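Local coordinates for PbSGBP-B lipoprotein (Prevotella bryantii B14, PDB 6D2Y) that probably binds polysaccharide as a surface lipoprotein of a polysaccharide utilization locus, and carries a magnesium ion in its C-terminal beta-sandwich domain, at residues A284-N289 / A294-L299; T361-Q366 / N425-K430; L237-S240 / D244-I247. All blocks are in the same frame, centred on the assembly; numbering follows the deposited sequence.

Contact 1. Residues A284-N289 / A294-L299; sequences AGNWAN and ASHPRL
H296, A284 and N286 carry most of this contact, in which an irregular loop of the C-terminal beta-sandwich domain folds back on itself between strand 279-282 and helix 299-302. The two arms run nearly antiparallel, yet neither forms a regular strand.

H296 grips G285 from two positions. Its carbonyl O accepts the backbone N-H of G285 at 2.9 Å (N to O), a nearly straight bond lying in the carbonyl plane of H296. The imidazole then swings back onto the same glycine: with CG beside its own backbone N (chi1 -59°), ND1 donates to G285 O at 2.9 Å. This second bond is more bent, 137° at the hydrogen, and ND1 sits tilted from the carbonyl plane of G285. G285 itself takes up backbone angles suited to a residue without a side chain.

A284 lies one step along, its CB packed 3.9 Å from CG of R298 and about as close to P297 O. The guanidinium of R298 turns off to a salt bridge with D301 through NH1.

N286 reaches across the outer end of the contact. Its CB is 3.8 Å from H296 ND1, and its amide plane is turned 36° from the imidazole. ND2 makes a weak, bent hydrogen bond to S295 OG at 3.3 Å. The hydroxyl is also hydrogen-bonded to E235, whose other carboxylate oxygen takes the backbone N-H of H296. S295 OG lies 3.7 Å above one face of the H296 ring, nearer the ring's margin than its centre.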
loop_
_atom_site.group_PDB
_atom_site.type_symbol
_atom_site.label_atom_id
_atom_site.label_comp_id
_atom_site.label_asym_id
_atom_site.label_seq_id
_atom_site.Cartn_x
_atom_site.Cartn_y
_atom_site.Cartn_z
ATOM N N ALA A 284 13.694 -18.639 15.100
ATOM C CA ALA A 284 14.978 -18.998 14.515
ATOM C C ALA A 284 15.752 -19.922 15.447
ATOM O O ALA A 284 15.671 -19.807 16.674
ATOM C CB ALA A 284 15.798 -17.743 14.219
ATOM N N GLY A 285 16.505 -20.838 14.857
ATOM C CA GLY A 285 17.278 -21.815 15.595
ATOM C C GLY A 285 16.625 -23.186 15.570
ATOM O O GLY A 285 15.474 -23.360 15.167
ATOM N N ASN A 286 17.396 -24.177 16.013
ATOM C CA ASN A 286 16.912 -25.554 16.070
ATOM C C ASN A 286 17.715 -26.338 17.108
ATOM O O ASN A 286 18.353 -27.350 16.816
ATOM C CB ASN A 286 16.974 -26.199 14.686
ATOM C CG ASN A 286 16.155 -27.477 14.596
ATOM O OD1 ASN A 286 15.198 -27.670 15.348
ATOM N ND2 ASN A 286 16.521 -28.350 13.664
ATOM N N TRP A 287 17.680 -25.864 18.355
ATOM C CA TRP A 287 18.254 -26.572 19.504
ATOM C C TRP A 287 19.752 -26.827 19.350
ATOM O O TRP A 287 20.266 -27.848 19.816
ATOM C CB TRP A 287 17.523 -27.895 19.765
ATOM C CG TRP A 287 16.029 -27.785 19.808
ATOM C CD1 TRP A 287 15.168 -27.897 18.756
ATOM C CD2 TRP A 287 15.219 -27.547 20.965
ATOM N NE1 TRP A 287 13.872 -27.740 19.186
ATOM C CE2 TRP A 287 13.877 -27.525 20.539
ATOM C CE3 TRP A 287 15.499 -27.352 22.321
ATOM C CZ2 TRP A 287 12.818 -27.314 21.419
ATOM C CZ3 TRP A 287 14.449 -27.140 23.193
ATOM C CH2 TRP A 287 13.123 -27.123 22.739
ATOM N N ALA A 288 20.469 -25.908 18.711
ATOM C CA ALA A 288 21.913 -26.025 18.553
ATOM C C ALA A 288 22.620 -25.240 19.648
ATOM O O ALA A 288 22.180 -24.159 20.040
ATOM C CB ALA A 288 22.363 -25.523 17.180
ATOM N N ASN A 289 23.731 -25.800 20.142
ATOM C CA ASN A 289 24.511 -25.190 21.212
ATOM C C ASN A 289 25.989 -25.408 20.905
ATOM O O ASN A 289 26.520 -26.506 21.140
ATOM C CB ASN A 289 24.139 -25.774 22.573
ATOM C CG ASN A 289 24.860 -25.093 23.724
ATOM O OD1 ASN A 289 25.387 -23.992 23.568
ATOM N ND2 ASN A 289 24.892 -25.746 24.882
ATOM N N ALA A 294 22.365 -23.105 11.370
ATOM C CA ALA A 294 22.461 -23.998 10.223
ATOM C C ALA A 294 21.108 -24.588 9.859
ATOM O O ALA A 294 20.912 -25.008 8.714
ATOM C CB ALA A 294 23.465 -25.116 10.506
ATOM N N SER A 295 20.179 -24.632 10.812
ATOM C CA SER A 295 18.793 -24.998 10.573
ATOM C C SER A 295 17.904 -23.914 11.165
ATOM O O SER A 295 18.158 -23.434 12.274
ATOM C CB SER A 295 18.459 -26.363 11.188
ATOM O OG SER A 295 17.140 -26.761 10.859
ATOM N N HIS A 296 16.868 -23.528 10.414
ATOM C CA HIS A 296 15.963 -22.438 10.764
ATOM C C HIS A 296 16.734 -21.132 10.912
ATOM O O HIS A 296 16.961 -20.669 12.037
ATOM C CB HIS A 296 15.195 -22.748 12.050
ATOM C CG HIS A 296 14.377 -23.997 11.981
ATOM N ND1 HIS A 296 13.856 -24.607 13.103
ATOM C CD2 HIS A 296 13.984 -24.750 10.928
ATOM C CE1 HIS A 296 13.180 -25.684 12.743
ATOM N NE2 HIS A 296 13.242 -25.792 11.428
ATOM N N PRO A 297 17.133 -20.500 9.811
ATOM C CA PRO A 297 17.933 -19.276 9.913
ATOM C C PRO A 297 17.109 -18.103 10.415
ATOM O O PRO A 297 15.875 -18.122 10.422
ATOM C CB PRO A 297 18.399 -19.042 8.474
ATOM C CG PRO A 297 17.304 -19.636 7.643
ATOM C CD PRO A 297 16.790 -20.826 8.414
ATOM N N ARG A 298 17.821 -17.064 10.841
ATOM C CA ARG A 298 17.172 -15.809 11.190
ATOM C C ARG A 298 16.540 -15.197 9.947
ATOM O O ARG A 298 17.110 -15.240 8.853
ATOM C CB ARG A 298 18.184 -14.843 11.810
ATOM C CG ARG A 298 18.557 -15.186 13.246
ATOM C CD ARG A 298 19.970 -14.742 13.609
ATOM N NE ARG A 298 20.157 -13.299 13.496
ATOM C CZ ARG A 298 21.055 -12.722 12.703
ATOM N NH1 ARG A 298 21.858 -13.467 11.954
ATOM N NH2 ARG A 298 21.157 -11.402 12.663
ATOM N N LEU A 299 15.343 -14.631 10.113
ATOM C CA LEU A 299 14.641 -14.070 8.965
ATOM C C LEU A 299 15.389 -12.883 8.370
ATOM O O LEU A 299 15.280 -12.622 7.167
ATOM C CB LEU A 299 13.223 -13.668 9.365
ATOM C CG LEU A 299 12.319 -14.840 9.744
ATOM C CD1 LEU A 299 10.951 -14.343 10.163
ATOM C CD2 LEU A 299 12.204 -15.817 8.584
#

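Contact 2. Residues T361-Q366 / N425-K430; sequences TWFHAQ and NIFLIK
The aromatic packing centres on F363 and F427. F363 CE1 lies 3.7 Å from F427 CD2, near the plane of the F427 ring and at its edge. The two rings are almost perpendicular, planes 85° apart, but their centroids are 5.8 Å apart and the approach is oblique. F363 CG stands between its backbone N and carbonyl carbon (chi1 57°), which directs the ring at the strand. I429 CG2 covers one face of the F427 ring, and W274 meets that ring edge-to-face.

This is loop-on-sheet packing in the beta-sandwich domain: 361-366 belongs to the long connection between strands 330-335 and 372-374, and it lies against strand 423-428, an inner strand of the same antiparallel sheet.

Van der Waals contact to the amide of N425 comes from both W362 and F363. W362 CZ2 approaches N425 CG at 3.7 Å, with the amide at the indole edge and the two planes 68° apart. N425 ND2 is 3.8 Å from F363 CD2.

The polar link is indirect. A water oxygen lies 3.0 Å from W362 NE1 and 3.1 Å from N425 ND2, accepting from both, while N425 OD1 accepts a hydrogen bond from W283 NE1.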
loop_
_atom_site.group_PDB
_atom_site.type_symbol
_atom_site.label_atom_id
_atom_site.label_comp_id
_atom_site.label_asym_id
_atom_site.label_seq_id
_atom_site.Cartn_x
_atom_site.Cartn_y
_atom_site.Cartn_z
ATOM N N THR A 361 6.009 -15.384 26.325
ATOM C CA THR A 361 5.887 -14.145 27.079
ATOM C C THR A 361 6.555 -12.964 26.391
ATOM O O THR A 361 6.321 -11.820 26.793
ATOM C CB THR A 361 6.497 -14.312 28.479
ATOM O OG1 THR A 361 7.906 -14.541 28.365
ATOM C CG2 THR A 361 5.860 -15.485 29.207
ATOM N N TRP A 362 7.369 -13.212 25.362
ATOM C CA TRP A 362 8.189 -12.149 24.793
ATOM C C TRP A 362 7.357 -11.113 24.047
ATOM O O TRP A 362 7.762 -9.949 23.957
ATOM C CB TRP A 362 9.248 -12.746 23.867
ATOM C CG TRP A 362 8.686 -13.343 22.620
ATOM C CD1 TRP A 362 8.129 -14.582 22.480
ATOM C CD2 TRP A 362 8.620 -12.725 21.330
ATOM N NE1 TRP A 362 7.723 -14.773 21.181
ATOM C CE2 TRP A 362 8.012 -13.648 20.455
ATOM C CE3 TRP A 362 9.015 -11.482 20.829
ATOM C CZ2 TRP A 362 7.793 -13.367 19.109
ATOM C CZ3 TRP A 362 8.793 -11.204 19.493
ATOM C CH2 TRP A 362 8.190 -12.142 18.648
ATOM N N PHE A 363 6.203 -11.503 23.509
ATOM C CA PHE A 363 5.349 -10.562 22.797
ATOM C C PHE A 363 4.308 -9.905 23.694
ATOM O O PHE A 363 3.517 -9.092 23.205
ATOM C CB PHE A 363 4.662 -11.249 21.606
ATOM C CG PHE A 363 3.836 -12.449 21.978
ATOM C CD1 PHE A 363 2.505 -12.309 22.332
ATOM C CD2 PHE A 363 4.385 -13.720 21.951
ATOM C CE1 PHE A 363 1.741 -13.412 22.668
ATOM C CE2 PHE A 363 3.626 -14.826 22.285
ATOM C CZ PHE A 363 2.304 -14.671 22.643
ATOM N N HIS A 364 4.293 -10.220 24.988
ATOM C CA HIS A 364 3.418 -9.539 25.939
ATOM C C HIS A 364 4.137 -9.371 27.277
ATOM O O HIS A 364 3.616 -9.698 28.344
ATOM C CB HIS A 364 2.084 -10.273 26.089
ATOM C CG HIS A 364 2.184 -11.606 26.764
ATOM N ND1 HIS A 364 1.864 -11.793 28.091
ATOM C CD2 HIS A 364 2.548 -12.821 26.290
ATOM C CE1 HIS A 364 2.036 -13.063 28.409
ATOM N NE2 HIS A 364 2.449 -13.710 27.334
ATOM N N ALA A 365 5.348 -8.820 27.226
ATOM C CA ALA A 365 6.190 -8.654 28.402
ATOM C C ALA A 365 6.066 -7.273 29.034
ATOM O O ALA A 365 6.841 -6.950 29.941
ATOM C CB ALA A 365 7.651 -8.933 28.044
ATOM N N GLN A 366 5.114 -6.454 28.577
ATOM C CA GLN A 366 4.907 -5.102 29.106
ATOM C C GLN A 366 6.186 -4.270 29.032
ATOM O O GLN A 366 6.524 -3.528 29.955
ATOM C CB GLN A 366 4.370 -5.144 30.539
ATOM C CG GLN A 366 2.892 -4.818 30.660
ATOM C CD GLN A 366 2.404 -4.821 32.096
ATOM O OE1 GLN A 366 1.732 -3.889 32.536
ATOM N NE2 GLN A 366 2.742 -5.871 32.834
ATOM N N ASN A 425 6.031 -14.001 14.778
ATOM C CA ASN A 425 4.802 -14.560 15.320
ATOM C C ASN A 425 3.609 -13.871 14.673
ATOM O O ASN A 425 3.611 -12.650 14.488
ATOM C CB ASN A 425 4.729 -14.389 16.840
ATOM C CG ASN A 425 5.306 -15.569 17.588
ATOM O OD1 ASN A 425 6.133 -16.309 17.058
ATOM N ND2 ASN A 425 4.872 -15.751 18.830
ATOM N N ILE A 426 2.600 -14.661 14.320
ATOM C CA ILE A 426 1.310 -14.151 13.862
ATOM C C ILE A 426 0.260 -14.732 14.797
ATOM O O ILE A 426 0.023 -15.946 14.796
ATOM C CB ILE A 426 1.020 -14.517 12.401
ATOM C CG1 ILE A 426 2.184 -14.090 11.503
ATOM C CG2 ILE A 426 -0.289 -13.885 11.948
ATOM C CD1 ILE A 426 1.812 -13.900 10.052
ATOM N N PHE A 427 -0.365 -13.870 15.596
ATOM C CA PHE A 427 -1.269 -14.293 16.659
ATOM C C PHE A 427 -2.543 -13.467 16.589
ATOM O O PHE A 427 -2.499 -12.237 16.710
ATOM C CB PHE A 427 -0.599 -14.145 18.030
ATOM C CG PHE A 427 -1.233 -14.973 19.115
ATOM C CD1 PHE A 427 -2.299 -15.812 18.840
ATOM C CD2 PHE A 427 -0.760 -14.907 20.415
ATOM C CE1 PHE A 427 -2.881 -16.569 19.841
ATOM C CE2 PHE A 427 -1.338 -15.661 21.419
ATOM C CZ PHE A 427 -2.399 -16.492 21.132
ATOM N N LEU A 428 -3.673 -14.143 16.397
ATOM C CA LEU A 428 -4.991 -13.515 16.446
ATOM C C LEU A 428 -5.427 -13.461 17.903
ATOM O O LEU A 428 -5.897 -14.457 18.457
ATOM C CB LEU A 428 -5.992 -14.304 15.611
ATOM C CG LEU A 428 -6.205 -13.991 14.132
ATOM C CD1 LEU A 428 -4.892 -13.809 13.392
ATOM C CD2 LEU A 428 -7.007 -15.123 13.520
ATOM N N ILE A 429 -5.276 -12.301 18.533
ATOM C CA ILE A 429 -5.562 -12.185 19.958
ATOM C C ILE A 429 -5.765 -10.716 20.297
ATOM O O ILE A 429 -5.101 -9.836 19.742
ATOM C CB ILE A 429 -4.433 -12.818 20.806
ATOM C CG1 ILE A 429 -4.765 -12.744 22.298
ATOM C CG2 ILE A 429 -3.100 -12.147 20.515
ATOM C CD1 ILE A 429 -3.740 -13.410 23.174
ATOM N N LYS A 430 -6.700 -10.460 21.207
ATOM C CA LYS A 430 -6.869 -9.152 21.826
ATOM C C LYS A 430 -6.162 -9.180 23.176
ATOM O O LYS A 430 -6.581 -9.898 24.089
ATOM C CB LYS A 430 -8.346 -8.801 21.983
ATOM C CG LYS A 430 -8.587 -7.531 22.780
ATOM C CD LYS A 430 -9.890 -7.598 23.557
ATOM C CE LYS A 430 -10.239 -6.246 24.152
ATOM N NZ LYS A 430 -11.698 -5.963 24.112
HETATM O O HOH W 1 5.786 -17.000 21.486
#

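Contact 3. Residues L237-S240 / D244-I247; sequences LGNS and DRII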
loop_
_atom_site.group_PDB
_atom_site.type_symbol
_atom_site.label_atom_id
_atom_site.label_comp_id
_atom_site.label_asym_id
_atom_site.label_seq_id
_atom_site.Cartn_x
_atom_site.Cartn_y
_atom_site.Cartn_z
ATOM N N LEU A 237 10.940 -22.993 4.805
ATOM C CA LEU A 237 10.535 -22.546 6.129
ATOM C C LEU A 237 9.040 -22.745 6.340
ATOM O O LEU A 237 8.231 -22.560 5.423
ATOM C CB LEU A 237 10.899 -21.077 6.328
ATOM C CG LEU A 237 12.351 -20.693 6.050
ATOM C CD1 LEU A 237 12.564 -19.212 6.326
ATOM C CD2 LEU A 237 13.296 -21.543 6.887
ATOM N N GLY A 238 8.679 -23.123 7.560
ATOM C CA GLY A 238 7.292 -23.296 7.936
ATOM C C GLY A 238 7.104 -23.130 9.428
ATOM O O GLY A 238 7.407 -22.071 9.983
ATOM N N ASN A 239 6.610 -24.171 10.088
ATOM C CA ASN A 239 6.471 -24.135 11.536
ATOM C C ASN A 239 7.841 -24.197 12.201
ATOM O O ASN A 239 8.714 -24.965 11.790
ATOM C CB ASN A 239 5.604 -25.297 12.016
ATOM C CG ASN A 239 4.146 -25.133 11.639
ATOM O OD1 ASN A 239 3.543 -24.088 11.883
ATOM N ND2 ASN A 239 3.571 -26.169 11.037
ATOM N N SER A 240 8.028 -23.371 13.229
ATOM C CA SER A 240 9.242 -23.405 14.033
ATOM C C SER A 240 8.958 -22.825 15.410
ATOM O O SER A 240 9.414 -21.726 15.738
ATOM C CB SER A 240 10.375 -22.640 13.349
ATOM O OG SER A 240 11.574 -22.738 14.099
ATOM N N ASP A 244 2.104 -25.760 16.013
ATOM C CA ASP A 244 2.270 -25.921 14.576
ATOM C C ASP A 244 0.955 -25.675 13.848
ATOM O O ASP A 244 -0.107 -26.132 14.279
ATOM C CB ASP A 244 2.783 -27.325 14.257
ATOM C CG ASP A 244 3.953 -27.731 15.125
ATOM O OD1 ASP A 244 4.859 -26.897 15.330
ATOM O OD2 ASP A 244 3.969 -28.886 15.601
ATOM N N ARG A 245 1.036 -24.960 12.732
ATOM C CA ARG A 245 -0.136 -24.607 11.951
ATOM C C ARG A 245 -0.199 -25.441 10.678
ATOM O O ARG A 245 0.801 -25.998 10.216
ATOM C CB ARG A 245 -0.134 -23.114 11.608
ATOM C CG ARG A 245 -0.284 -22.205 12.817
ATOM C CD ARG A 245 -1.747 -21.912 13.131
ATOM N NE ARG A 245 -2.451 -23.076 13.665
ATOM C CZ ARG A 245 -2.390 -23.471 14.932
ATOM N NH1 ARG A 245 -1.654 -22.798 15.808
ATOM N NH2 ARG A 245 -3.068 -24.540 15.326
ATOM N N ILE A 246 -1.407 -25.525 10.121
ATOM C CA ILE A 246 -1.618 -26.251 8.877
ATOM C C ILE A 246 -0.829 -25.590 7.758
ATOM O O ILE A 246 -0.872 -24.366 7.581
ATOM C CB ILE A 246 -3.116 -26.305 8.543
ATOM C CG1 ILE A 246 -3.880 -27.072 9.625
ATOM C CG2 ILE A 246 -3.336 -26.926 7.175
ATOM C CD1 ILE A 246 -5.361 -27.210 9.341
ATOM N N ILE A 247 -0.093 -26.400 7.001
ATOM C CA ILE A 247 0.617 -25.951 5.807
ATOM C C ILE A 247 0.371 -27.010 4.740
ATOM O O ILE A 247 0.890 -28.127 4.841
ATOM C CB ILE A 247 2.123 -25.755 6.043
ATOM C CG1 ILE A 247 2.370 -24.859 7.264
ATOM C CG2 ILE A 247 2.782 -25.165 4.806
ATOM C CD1 ILE A 247 3.746 -24.221 7.303
#
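N239 turns its carboxamide onto the backbone of R245 and is matched there at both ends, acceptor to donor and donor to acceptor. OD1 takes the N-H of R245 at 2.8 Å (N to OD1), and ND2 gives a hydrogen to R245 O at 2.9 Å (ND2 to O). Both bonds are straight at the hydrogen, 179° each, but they meet their acceptors differently. R245 O receives ND2 on a lone pair, in its carbonyl plane, with the oxygen lying in the plane of the N239 amide. At the other end R245 N stands above the plane of the N239 carbonyl, so that bond is not on a lone pair of OD1.

With CG beside the backbone N of N239 (chi1 -71°), the amide extends over to the second segment. These bonds close a short loop of the beta-sandwich domain that leads into strand 246-248. The backbone N-H and C=O of R245 are thus both satisfied by the N239 side chain, whereas the next residue, I246, has a backbone bond to Q260 on the neighbouring strand 258-261.

The guanidinium of R245 points elsewhere, NH1 donating to S279 O. S240 OG likewise bonds outside the pair of segments, to W283 O.

Van der Waals contacts flank the amide. D244 CB lies 3.5 Å from N239 ND2. On the other side of the amide, I247 CD1 packs directly on G238 CA at 3.7 Å.

Overall arrangement
All three contacts lie in the C-terminal domain, which belongs to a family named for xyloglucan binding. Contacts 1 and 3 touch directly: H296 ND1 is 3.1 Å from S240 OG, and P297 CD packs 3.9 Å from L237 CD2. Contact 2 stands apart, its nearest atoms about 7 Å from contact 1 and about 6 Å from contact 3. W283 nevertheless connects contacts 2 and 3, its NE1 bonding N425 and its carbonyl O bonding S240. Contact 3 comes near the magnesium site: the side chains of I247 and N257, a magnesium ligand, come within about 4 Å, and the I247 side chain is about 8 Å from the ion. Contacts 1 and 2 are away from that site.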